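Local coordinates for protein CrmK (Actinoalloteichus sp. WH1-2216-6, PDB 5I1V) that probably acts as an FAD-dependent oxidase, carrying covalently bound flavin, in the recycling of shunt products during caerulomycin biosynthesis, at residues Val9-Asp13 against His14-Leu18; Leu19-Ala22 against Asp23-Phe27; Trp408-Pro411 against Asp412-Glu415. All coordinates share one frame; numbering follows the deposited sequence.

Contact 1. Residues Val9-Asp13 against His14-Leu18; sequences VKPDD and HRYDL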
loop_
_atom_site.group_PDB
_atom_site.type_symbol
_atom_site.label_atom_id
_atom_site.label_comp_id
_atom_site.label_asym_id
_atom_site.label_seq_id
_atom_site.Cartn_x
_atom_site.Cartn_y
_atom_site.Cartn_z
ATOM N N VAL A 9 1.580 19.999 16.276
ATOM C CA VAL A 9 1.824 20.575 14.964
ATOM C C VAL A 9 0.880 21.749 14.683
ATOM O O VAL A 9 -0.320 21.545 14.455
ATOM C CB VAL A 9 1.694 19.502 13.869
ATOM C CG1 VAL A 9 1.912 20.110 12.497
ATOM C CG2 VAL A 9 2.693 18.361 14.102
ATOM N N LYS A 10 1.441 22.970 14.659
ATOM C CA LYS A 10 0.691 24.203 14.348
ATOM C C LYS A 10 0.990 24.581 12.917
ATOM O O LYS A 10 1.875 23.990 12.309
ATOM C CB LYS A 10 1.122 25.340 15.306
ATOM C CG LYS A 10 0.923 24.957 16.783
ATOM C CD LYS A 10 0.710 26.147 17.696
ATOM C CE LYS A 10 0.356 25.703 19.106
ATOM N NZ LYS A 10 1.613 25.502 19.890
ATOM N N PRO A 11 0.259 25.568 12.351
ATOM C CA PRO A 11 0.431 25.895 10.930
ATOM C C PRO A 11 1.824 26.333 10.516
ATOM O O PRO A 11 2.153 26.272 9.339
ATOM C CB PRO A 11 -0.582 27.007 10.708
ATOM C CG PRO A 11 -1.634 26.807 11.741
ATOM C CD PRO A 11 -0.949 26.188 12.922
ATOM N N ASP A 12 2.661 26.712 11.464
ATOM C CA ASP A 12 4.022 27.086 11.108
ATOM C C ASP A 12 4.935 25.877 10.865
ATOM O O ASP A 12 6.015 26.033 10.347
ATOM C CB ASP A 12 4.619 28.053 12.125
ATOM C CG ASP A 12 4.882 27.427 13.487
ATOM O OD1 ASP A 12 4.322 26.355 13.842
ATOM O OD2 ASP A 12 5.654 28.054 14.224
ATOM N N ASP A 13 4.470 24.673 11.197
ATOM C CA ASP A 13 5.221 23.449 10.971
ATOM C C ASP A 13 4.898 22.902 9.588
ATOM O O ASP A 13 3.733 22.875 9.129
ATOM C CB ASP A 13 4.879 22.460 12.089
ATOM C CG ASP A 13 5.740 21.222 12.063
ATOM O OD1 ASP A 13 5.760 20.500 11.041
ATOM O OD2 ASP A 13 6.395 20.967 13.071
ATOM N N HIS A 14 5.931 22.450 8.892
ATOM C CA HIS A 14 5.740 21.919 7.518
ATOM C C HIS A 14 4.807 20.744 7.465
ATOM O O HIS A 14 4.132 20.496 6.469
ATOM C CB HIS A 14 7.075 21.515 6.881
ATOM C CG HIS A 14 7.933 22.675 6.473
ATOM N ND1 HIS A 14 9.294 22.556 6.268
ATOM C CD2 HIS A 14 7.629 23.975 6.239
ATOM C CE1 HIS A 14 9.789 23.730 5.922
ATOM N NE2 HIS A 14 8.801 24.609 5.895
ATOM N N ARG A 15 4.717 20.035 8.573
ATOM C CA ARG A 15 3.819 18.886 8.633
ATOM C C ARG A 15 2.329 19.216 8.608
ATOM O O ARG A 15 1.497 18.341 8.316
ATOM C CB ARG A 15 4.116 18.087 9.914
ATOM C CG ARG A 15 5.385 17.300 9.848
ATOM C CD ARG A 15 5.674 16.684 11.184
ATOM N NE ARG A 15 6.105 17.677 12.138
ATOM C CZ ARG A 15 6.644 17.374 13.318
ATOM N NH1 ARG A 15 6.773 16.105 13.707
ATOM N NH2 ARG A 15 7.023 18.347 14.130
ATOM N N TYR A 16 1.966 20.457 8.938
ATOM C CA TYR A 16 0.564 20.754 9.153
ATOM C C TYR A 16 -0.243 20.516 7.887
ATOM O O TYR A 16 -1.360 19.955 7.962
ATOM C CB TYR A 16 0.456 22.191 9.670
ATOM C CG TYR A 16 -0.934 22.705 9.945
ATOM C CD1 TYR A 16 -1.765 23.109 8.909
ATOM C CD2 TYR A 16 -1.425 22.798 11.272
ATOM C CE1 TYR A 16 -3.030 23.625 9.170
ATOM C CE2 TYR A 16 -2.695 23.294 11.518
ATOM C CZ TYR A 16 -3.481 23.696 10.484
ATOM O OH TYR A 16 -4.711 24.219 10.764
ATOM N N ASP A 17 0.272 20.927 6.731
ATOM C CA ASP A 17 -0.544 20.816 5.496
ATOM C C ASP A 17 -0.736 19.369 5.107
ATOM O O ASP A 17 -1.758 19.022 4.580
ATOM C CB ASP A 17 0.012 21.621 4.318
ATOM C CG ASP A 17 -0.139 23.143 4.522
ATOM O OD1 ASP A 17 -0.952 23.605 5.370
ATOM O OD2 ASP A 17 0.593 23.875 3.846
ATOM N N LEU A 18 0.252 18.523 5.399
ATOM C CA LEU A 18 0.111 17.059 5.214
ATOM C C LEU A 18 -0.947 16.492 6.155
ATOM O O LEU A 18 -1.878 15.806 5.739
ATOM C CB LEU A 18 1.465 16.397 5.441
ATOM C CG LEU A 18 1.659 14.895 5.081
ATOM C CD1 LEU A 18 1.323 14.077 6.287
ATOM C CD2 LEU A 18 0.907 14.450 3.825
HETATM O O HOH W 1 0.547 25.781 7.321
HETATM O O HOH W 2 2.384 23.080 6.712
#
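This is a local helix-capping contact, in which Asp13 caps the start of a helix and clamps Arg15 at the same time, where the chain leaves edge strand 7-9 of the four-stranded mixed sheet and enters helix 15-19. A type I turn from Lys10 to Asp13 precedes the cap. Asp13 CG stands anti to its own nitrogen (chi1 -172°), which carries the carboxylate back over the first residues of the helix. There Asp13 OD1 takes Arg15 N at 2.7 Å on its anti lone pair. On the syn side Asp13 OD1 also receives Arg15 NE at 3.0 Å, while OD2 of Asp13 meets Arg15 NH2 at 2.9 Å to complete a side-on salt bridge. Both carboxylate oxygens lie close to the guanidinium plane, although the two groups are twisted by 34°. The bend in the arginine chain (chi3 -73°) turns NE back to the aspartate, and Val9 CG2 rests over one guanidinium face. With an alanine in place of Asp13, Arg15 would probably lose its charged mate and be freer to swing, and its backbone N-H would be left without this cap. Arg15 NH1 reaches beyond the pair to Lys113 O of the second subunit. The backbone joins in as well, Asp13 O accepting from Tyr16 N at 3.0 Å. Tyr16 lies alongside Pro11, its hydroxyl hydrogen-bonded to Pro31 O and its ring edge-to-face with Phe34 of the neighbouring strand. Val9 CG1 packs against Tyr16 CB at 3.8 Å, and Pro11 CA makes a CH-pi contact over the tyrosine face, 3.8 Å from the ring centroid.

Contact 2. Residues Leu19-Ala22 against Asp23-Phe27; sequences LARA and DNYRF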
loop_
_atom_site.group_PDB
_atom_site.type_symbol
_atom_site.label_atom_id
_atom_site.label_comp_id
_atom_site.label_asym_id
_atom_site.label_seq_id
_atom_site.Cartn_x
_atom_site.Cartn_y
_atom_site.Cartn_z
ATOM N N LEU A 19 -0.820 16.773 7.454
ATOM C CA LEU A 19 -1.832 16.284 8.384
ATOM C C LEU A 19 -3.250 16.768 8.115
ATOM O O LEU A 19 -4.204 16.134 8.543
ATOM C CB LEU A 19 -1.430 16.607 9.829
ATOM C CG LEU A 19 -0.156 15.887 10.268
ATOM C CD1 LEU A 19 0.245 16.409 11.616
ATOM C CD2 LEU A 19 -0.388 14.390 10.319
ATOM N N ALA A 20 -3.402 17.889 7.429
ATOM C CA ALA A 20 -4.692 18.446 7.149
ATOM C C ALA A 20 -5.475 17.664 6.086
ATOM O O ALA A 20 -6.708 17.808 6.006
ATOM C CB ALA A 20 -4.540 19.866 6.727
ATOM N N ARG A 21 -4.765 16.851 5.300
ATOM C CA ARG A 21 -5.314 16.095 4.200
ATOM C C ARG A 21 -5.386 14.607 4.532
ATOM O O ARG A 21 -4.496 14.073 5.168
ATOM C CB ARG A 21 -4.459 16.332 2.967
ATOM C CG ARG A 21 -4.606 17.739 2.448
ATOM C CD ARG A 21 -3.371 18.285 1.773
ATOM N NE ARG A 21 -3.762 19.553 1.166
ATOM C CZ ARG A 21 -3.769 20.738 1.777
ATOM N NH1 ARG A 21 -4.223 21.777 1.101
ATOM N NH2 ARG A 21 -3.293 20.912 3.033
ATOM N N ALA A 22 -6.500 13.956 4.233
ATOM C CA ALA A 22 -6.584 12.527 4.479
ATOM C C ALA A 22 -7.191 11.946 3.219
ATOM O O ALA A 22 -6.969 12.513 2.140
ATOM C CB ALA A 22 -7.392 12.237 5.734
ATOM N N ASP A 23 -7.944 10.849 3.305
ATOM C CA ASP A 23 -8.328 10.129 2.107
ATOM C C ASP A 23 -9.238 10.926 1.164
ATOM O O ASP A 23 -9.296 10.669 -0.063
ATOM C CB ASP A 23 -9.019 8.821 2.483
ATOM C CG ASP A 23 -9.456 8.031 1.251
ATOM O OD1 ASP A 23 -8.554 7.694 0.454
ATOM O OD2 ASP A 23 -10.690 7.816 1.058
ATOM N N ASN A 24 -9.990 11.869 1.706
ATOM C CA ASN A 24 -10.922 12.631 0.859
ATOM C C ASN A 24 -10.483 14.085 0.789
ATOM O O ASN A 24 -10.690 14.842 1.757
ATOM C CB ASN A 24 -12.361 12.484 1.361
ATOM C CG ASN A 24 -13.377 12.934 0.332
ATOM O OD1 ASN A 24 -13.042 13.735 -0.543
ATOM N ND2 ASN A 24 -14.635 12.491 0.478
ATOM N N TYR A 25 -9.921 14.485 -0.372
ATOM C CA TYR A 25 -9.374 15.840 -0.559
ATOM C C TYR A 25 -10.447 16.946 -0.613
ATOM O O TYR A 25 -10.108 18.146 -0.600
ATOM C CB TYR A 25 -8.383 15.930 -1.770
ATOM C CG TYR A 25 -6.894 15.772 -1.401
ATOM C CD1 TYR A 25 -6.479 14.733 -0.588
ATOM C CD2 TYR A 25 -5.912 16.673 -1.850
ATOM C CE1 TYR A 25 -5.133 14.562 -0.244
ATOM C CE2 TYR A 25 -4.542 16.515 -1.487
ATOM C CZ TYR A 25 -4.172 15.447 -0.681
ATOM O OH TYR A 25 -2.833 15.244 -0.275
ATOM N N ARG A 26 -11.727 16.575 -0.587
ATOM C CA ARG A 26 -12.757 17.579 -0.450
ATOM C C ARG A 26 -12.698 18.221 0.929
ATOM O O ARG A 26 -13.171 19.331 1.094
ATOM C CB ARG A 26 -14.147 17.009 -0.715
ATOM C CG ARG A 26 -14.344 16.452 -2.124
ATOM C CD ARG A 26 -15.593 15.585 -2.251
ATOM N NE ARG A 26 -16.683 16.334 -1.758
ATOM C CZ ARG A 26 -17.728 15.912 -1.073
ATOM N NH1 ARG A 26 -17.998 14.628 -0.781
ATOM N NH2 ARG A 26 -18.539 16.851 -0.664
ATOM N N PHE A 27 -12.136 17.528 1.926
ATOM C CA PHE A 27 -12.177 18.042 3.294
ATOM C C PHE A 27 -10.792 18.266 3.829
ATOM O O PHE A 27 -10.122 17.324 4.225
ATOM C CB PHE A 27 -12.934 17.077 4.179
ATOM C CG PHE A 27 -14.223 16.650 3.596
ATOM C CD1 PHE A 27 -15.147 17.581 3.201
ATOM C CD2 PHE A 27 -14.494 15.315 3.427
ATOM C CE1 PHE A 27 -16.366 17.184 2.622
ATOM C CE2 PHE A 27 -15.704 14.915 2.866
ATOM C CZ PHE A 27 -16.629 15.842 2.480
HETATM O O HOH W 3 -8.764 15.519 6.021
HETATM O O HOH W 4 -8.209 15.954 2.814
#
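Arg21 and Tyr25 are brought together by torsions at both ends of the pair: the arginine starts with CG opposite its carbonyl carbon (chi1 -69°) and bends at the next bond, while the tyrosine has a first torsion of -95°, displaced from the usual staggered value. The two side chains therefore cross at about a right angle. The aliphatic part of the arginine does the touching, with CG of Arg21 over one face of the Tyr25 ring, 4.2 Å from the centroid, in a CH-pi contact offset toward the rim. Further along, Arg21 CD comes within 3.7 Å of Tyr25 OH, and the guanidinium stands steeply to the ring, 71° between planes. Its NH2 is held elsewhere, by Asp17 O. Ala22 O approaches the ring at its edge, 3.6 Å from Tyr25 CD1. The loop folds back through an Asx turn, in which Asn24 OD1 accepts Arg26 N at 3.1 Å, set within a type I turn from Asn24 to Phe27; Asn24 ND2 is hydrogen-bonded to Arg340 O. A water also ties the two halves, accepting from Ala22 N at 3.0 Å and lying close to Phe27 O. Asp23, in the middle, belongs to the flavin pocket: its side chain is about 3 Å from FAD at the nearest atoms, close to the covalent attachment residue His64, and OD2 is salt-bridged to Arg340. The loop runs from helix 15-19 to strand 33-36, its Tyr25 and Arg26 side chains resting on Arg339 of strand 339-347, while Arg21 and Tyr25 also pack on Pro318 and Ala321 of the second subunit.

Contact 3. Residues Trp408-Pro411 against Asp412-Glu415; sequences WTDP and DEDE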
loop_
_atom_site.group_PDB
_atom_site.type_symbol
_atom_site.label_atom_id
_atom_site.label_comp_id
_atom_site.label_asym_id
_atom_site.label_seq_id
_atom_site.Cartn_x
_atom_site.Cartn_y
_atom_site.Cartn_z
ATOM N N TRP A 408 -12.613 11.806 -8.138
ATOM C CA TRP A 408 -12.094 12.743 -9.131
ATOM C C TRP A 408 -11.001 13.613 -8.505
ATOM O O TRP A 408 -10.723 13.523 -7.287
ATOM C CB TRP A 408 -13.243 13.577 -9.715
ATOM C CG TRP A 408 -13.856 14.566 -8.787
ATOM C CD1 TRP A 408 -13.604 15.895 -8.754
ATOM C CD2 TRP A 408 -14.809 14.318 -7.751
ATOM N NE1 TRP A 408 -14.348 16.503 -7.792
ATOM C CE2 TRP A 408 -15.087 15.556 -7.139
ATOM C CE3 TRP A 408 -15.453 13.169 -7.269
ATOM C CZ2 TRP A 408 -16.016 15.693 -6.108
ATOM C CZ3 TRP A 408 -16.353 13.303 -6.226
ATOM C CH2 TRP A 408 -16.634 14.547 -5.662
ATOM N N THR A 409 -10.365 14.451 -9.315
ATOM C CA THR A 409 -9.259 15.236 -8.802
ATOM C C THR A 409 -9.425 16.732 -8.927
ATOM O O THR A 409 -8.867 17.464 -8.133
ATOM C CB THR A 409 -7.927 14.835 -9.456
ATOM O OG1 THR A 409 -8.042 14.946 -10.875
ATOM C CG2 THR A 409 -7.528 13.400 -9.083
ATOM N N ASP A 410 -10.196 17.203 -9.908
ATOM C CA ASP A 410 -10.333 18.665 -10.130
ATOM C C ASP A 410 -11.496 19.254 -9.328
ATOM O O ASP A 410 -12.631 18.832 -9.508
ATOM C CB ASP A 410 -10.538 18.952 -11.628
ATOM C CG ASP A 410 -10.506 20.442 -11.956
ATOM O OD1 ASP A 410 -10.795 21.314 -11.087
ATOM O OD2 ASP A 410 -10.195 20.742 -13.120
ATOM N N PRO A 411 -11.230 20.226 -8.451
ATOM C CA PRO A 411 -12.318 20.829 -7.653
ATOM C C PRO A 411 -13.414 21.514 -8.481
ATOM O O PRO A 411 -14.578 21.594 -8.044
ATOM C CB PRO A 411 -11.603 21.877 -6.789
ATOM C CG PRO A 411 -10.172 21.589 -6.892
ATOM C CD PRO A 411 -9.925 20.846 -8.164
ATOM N N ASP A 412 -13.039 22.003 -9.662
ATOM C CA ASP A 412 -14.025 22.542 -10.604
ATOM C C ASP A 412 -15.077 21.535 -11.002
ATOM O O ASP A 412 -16.157 21.932 -11.430
ATOM C CB ASP A 412 -13.358 23.041 -11.886
ATOM C CG ASP A 412 -12.491 24.274 -11.664
ATOM O OD1 ASP A 412 -12.643 24.946 -10.612
ATOM O OD2 ASP A 412 -11.656 24.570 -12.555
ATOM N N GLU A 413 -14.791 20.235 -10.873
ATOM C CA GLU A 413 -15.773 19.233 -11.281
ATOM C C GLU A 413 -16.709 18.789 -10.162
ATOM O O GLU A 413 -17.586 17.969 -10.404
ATOM C CB GLU A 413 -15.076 18.030 -11.922
ATOM C CG GLU A 413 -14.380 18.358 -13.238
ATOM C CD GLU A 413 -13.492 17.231 -13.759
ATOM O OE1 GLU A 413 -13.633 16.047 -13.342
ATOM O OE2 GLU A 413 -12.635 17.530 -14.611
ATOM N N ASP A 414 -16.545 19.321 -8.949
ATOM C CA ASP A 414 -17.322 18.838 -7.809
ATOM C C ASP A 414 -18.806 18.747 -8.134
ATOM O O ASP A 414 -19.441 17.713 -7.897
ATOM C CB ASP A 414 -17.152 19.745 -6.595
ATOM C CG ASP A 414 -15.810 19.582 -5.900
ATOM O OD1 ASP A 414 -14.905 18.872 -6.385
ATOM O OD2 ASP A 414 -15.671 20.220 -4.836
ATOM N N GLU A 415 -19.369 19.839 -8.661
ATOM C CA GLU A 415 -20.811 19.906 -8.884
ATOM C C GLU A 415 -21.340 18.773 -9.757
ATOM O O GLU A 415 -22.387 18.271 -9.471
ATOM C CB GLU A 415 -21.253 21.272 -9.461
ATOM C CG GLU A 415 -21.537 22.323 -8.381
ATOM C CD GLU A 415 -22.185 23.609 -8.929
ATOM O OE1 GLU A 415 -22.035 23.889 -10.149
ATOM O OE2 GLU A 415 -22.843 24.343 -8.139
HETATM O O HOH W 5 -11.173 15.597 -11.986
#
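Trp408 NE1 donates to Asp414 OD1 at 2.8 Å, an indole-to-carboxylate bond that reaches from the end of strand 400-408 to the start of helix 414-428. The acceptor lies in the plane of the indole, at its edge, and is met on the anti side of the carboxylate. The two planes are turned almost perpendicular, 79° apart, so the carboxylate stands across the ring edge. Trp408 CG sits between the backbone nitrogen and the carbonyl carbon (chi1 70°), a rotamer that turns the indole toward the helix start. Glu413 slides past the other way, its CB 4.1 Å from Trp408 CD1. Strand and helix are joined by an Asx turn running into a 3-10 segment: Asp410 OD1 takes Asp412 N at 2.7 Å from above the carboxylate plane. Asp410 O then accepts Glu413 N at 2.9 Å. Pro411 O accepts Asp414 N at 3.1 Å. These two successive i to i+3 bonds wind the chain tightly before the helix proper begins. Acid groups crowd here, with Asp410 OD1 only 3.7 Å from Asp412 OD2, a proximity that would probably raise the affinity of one of them for a proton. A water accepts from Asp410 N and donates weakly to Glu413 OE1, an oxygen also hydrogen-bonded to His417 NE2 one helical turn further on. The His417 ring in turn meets that of Trp408. In the outer shell Arg339 of the adjacent strand 339-347 forms a salt bridge to Asp414 OD2, bonds to the Trp408 backbone and packs against Pro411.

The three contacts come in series along the chain. Contacts 1 and 2 lie on either end of helix 15-19, between strands 7-9 and 33-36 of the mixed four-stranded sheet, with centres 14 Å apart; Val9 CG2 touches Leu19 CD1 at 4.0 Å. Contact 3 belongs to the eight-stranded antiparallel sheet, nearly four hundred residues later, yet its centre is also 14 Å from that of contact 2, and Arg26 CD meets Trp408 CH2 at 3.7 Å. Contacts 1 and 3, 25 Å apart, do not touch. Contact 2, which touches the flavin, is therefore the bridge to the large sheet, while contacts 1 and 2 also face the second subunit.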